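Local atomic coordinates of thioesterase domain-containing protein (Pseudomonas aeruginosa, PDB entry 1ZKI), a protein that adopts the hotdog fold of thioesterases, forms a two-chain assembly and probably hydrolyses acyl-CoA thioesters. Residues Arg106-Ala112 and Gly124-Gln130. Sequence-based numbering, arbitrary orientation.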
loop_
_atom_site.group_PDB
_atom_site.type_symbol
_atom_site.label_atom_id
_atom_site.label_comp_id
_atom_site.label_asym_id
_atom_site.label_seq_id
_atom_site.Cartn_x
_atom_site.Cartn_y
_atom_site.Cartn_z
ATOM N N ARG A 106 8.356 10.411 -15.024
ATOM C CA ARG A 106 9.597 10.217 -14.272
ATOM C C ARG A 106 9.525 9.156 -13.176
ATOM O O ARG A 106 10.552 8.580 -12.797
ATOM C CB ARG A 106 10.063 11.545 -13.687
ATOM C CG ARG A 106 10.575 12.509 -14.736
ATOM C CD ARG A 106 10.958 13.823 -14.113
ATOM N NE ARG A 106 11.691 13.632 -12.860
ATOM C CZ ARG A 106 12.057 14.623 -12.053
ATOM N NH1 ARG A 106 11.768 15.885 -12.367
ATOM N NH2 ARG A 106 12.718 14.354 -10.934
ATOM N N SER A 107 8.325 8.888 -12.675
ATOM C CA SER A 107 8.179 7.874 -11.640
ATOM C C SER A 107 6.908 7.065 -11.785
ATOM O O SER A 107 5.935 7.509 -12.406
ATOM C CB SER A 107 8.253 8.511 -10.247
ATOM O OG SER A 107 7.185 9.419 -10.059
ATOM N N LEU A 108 6.940 5.867 -11.213
ATOM C CA LEU A 108 5.779 5.007 -11.145
ATOM C C LEU A 108 5.552 4.616 -9.692
ATOM O O LEU A 108 6.502 4.403 -8.945
ATOM C CB LEU A 108 5.948 3.744 -11.997
ATOM C CG LEU A 108 6.323 3.834 -13.478
ATOM C CD1 LEU A 108 7.837 3.682 -13.644
ATOM C CD2 LEU A 108 5.595 2.765 -14.267
ATOM N N VAL A 109 4.287 4.541 -9.297
ATOM C CA VAL A 109 3.920 4.022 -7.989
ATOM C C VAL A 109 3.230 2.680 -8.193
ATOM O O VAL A 109 2.341 2.542 -9.064
ATOM C CB VAL A 109 2.984 4.976 -7.246
ATOM C CG1 VAL A 109 2.688 4.457 -5.832
ATOM C CG2 VAL A 109 3.598 6.381 -7.192
ATOM N N VAL A 110 3.622 1.705 -7.381
ATOM C CA VAL A 110 3.142 0.330 -7.544
ATOM C C VAL A 110 2.776 -0.245 -6.186
ATOM O O VAL A 110 3.437 0.078 -5.187
ATOM C CB VAL A 110 4.236 -0.591 -8.186
ATOM C CG1 VAL A 110 3.657 -1.961 -8.568
ATOM C CG2 VAL A 110 4.862 0.063 -9.399
ATOM N N GLU A 111 1.694 -1.034 -6.131
ATOM C CA GLU A 111 1.362 -1.765 -4.911
ATOM C C GLU A 111 1.431 -3.248 -5.213
ATOM O O GLU A 111 1.406 -3.642 -6.387
ATOM C CB GLU A 111 -0.030 -1.390 -4.383
ATOM C CG GLU A 111 -1.178 -1.838 -5.271
ATOM C CD GLU A 111 -2.570 -1.676 -4.608
ATOM O OE1 GLU A 111 -2.647 -1.438 -3.382
ATOM O OE2 GLU A 111 -3.582 -1.797 -5.326
ATOM N N ALA A 112 1.534 -4.070 -4.174
ATOM C CA ALA A 112 1.564 -5.521 -4.382
ATOM C C ALA A 112 1.046 -6.240 -3.158
ATOM O O ALA A 112 1.107 -5.707 -2.047
ATOM C CB ALA A 112 2.973 -6.006 -4.746
ATOM N N GLY A 124 2.579 -4.478 0.145
ATOM C CA GLY A 124 3.566 -3.385 0.040
ATOM C C GLY A 124 3.264 -2.355 -1.017
ATOM O O GLY A 124 2.331 -2.524 -1.812
ATOM N N GLN A 125 4.086 -1.309 -1.026
ATOM C CA GLN A 125 3.925 -0.166 -1.912
ATOM C C GLN A 125 5.313 0.371 -2.155
ATOM O O GLN A 125 6.106 0.459 -1.219
ATOM C CB GLN A 125 3.082 0.892 -1.192
ATOM C CG GLN A 125 2.714 2.107 -2.002
ATOM C CD GLN A 125 1.858 3.079 -1.191
ATOM O OE1 GLN A 125 2.208 4.259 -1.041
ATOM N NE2 GLN A 125 0.755 2.578 -0.636
ATOM N N GLY A 126 5.612 0.711 -3.403
ATOM C CA GLY A 126 6.947 1.234 -3.754
ATOM C C GLY A 126 6.915 2.225 -4.896
ATOM O O GLY A 126 5.863 2.440 -5.537
ATOM N N THR A 127 8.079 2.806 -5.168
ATOM C CA THR A 127 8.208 3.869 -6.145
ATOM C C THR A 127 9.352 3.460 -7.042
ATOM O O THR A 127 10.421 3.060 -6.559
ATOM C CB THR A 127 8.528 5.206 -5.471
ATOM O OG1 THR A 127 7.687 5.375 -4.324
ATOM C CG2 THR A 127 8.332 6.406 -6.452
ATOM N N PHE A 128 9.120 3.565 -8.344
ATOM C CA PHE A 128 10.128 3.249 -9.358
ATOM C C PHE A 128 10.498 4.511 -10.122
ATOM O O PHE A 128 9.672 5.422 -10.289
ATOM C CB PHE A 128 9.573 2.172 -10.306
ATOM C CG PHE A 128 9.660 0.776 -9.756
ATOM C CD1 PHE A 128 10.539 -0.141 -10.314
ATOM C CD2 PHE A 128 8.892 0.382 -8.669
ATOM C CE1 PHE A 128 10.641 -1.435 -9.816
ATOM C CE2 PHE A 128 8.990 -0.914 -8.137
ATOM C CZ PHE A 128 9.865 -1.828 -8.714
ATOM N N ALA A 129 11.745 4.582 -10.588
ATOM C CA ALA A 129 12.173 5.710 -11.399
ATOM C C ALA A 129 12.102 5.243 -12.849
ATOM O O ALA A 129 12.592 4.157 -13.184
ATOM C CB ALA A 129 13.578 6.137 -11.026
ATOM N N GLN A 130 11.415 6.023 -13.678
ATOM C CA GLN A 130 11.306 5.738 -15.107
ATOM C C GLN A 130 12.621 6.119 -15.775
ATOM O O GLN A 130 13.026 7.284 -15.727
ATOM C CB GLN A 130 10.133 6.520 -15.724
ATOM C CG GLN A 130 9.915 6.269 -17.219
ATOM C CD GLN A 130 9.483 4.844 -17.504
ATOM O OE1 GLN A 130 8.393 4.433 -17.112
ATOM N NE2 GLN A 130 10.344 4.078 -18.187
#
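Phe128 stands directly across from Leu108 and reaches diagonally to Val110 on the helix-facing side of this antiparallel hairpin. Leu108 CD1 rests 4.1 Å from Phe128 CB, while Val110 CG2 meets the ring obliquely at CD2, also 4.1 Å away. Gln130 folds back at chi2 (66°), bringing OE1 within 3.6 Å of Leu108 CD1; this is van der Waals contact, since a methyl offers no polar hydrogen. Backbone bonds pair Leu108 with Phe128, Val110 with Gly126 and Ala112 with Gly124. Phe128 N reaches Leu108 O at 2.8 Å, nearly straight (172°) and in the carbonyl plane, whereas Gln130 N sits well above the carbonyl plane of Arg106. Branched Val110 suits an extended strand, and it packs on Met62 and Cys66 of helix 51-70, the hotdog's central "sausage"; small Ala112 fits beside Met58. The other face, with Val109, Glu111, Gln125 and Thr127, looks toward the second subunit. Thr127 OG1 hydrogen-bonds Glu80 of its own chain and Asn84 of the second subunit, and Glu111 forms salt bridges with Lys123 of both chains. The hairpin thus has an apolar face toward the helix and a largely polar one toward the dimer partner, where the lysines probably stabilise Glu111 as a carboxylate.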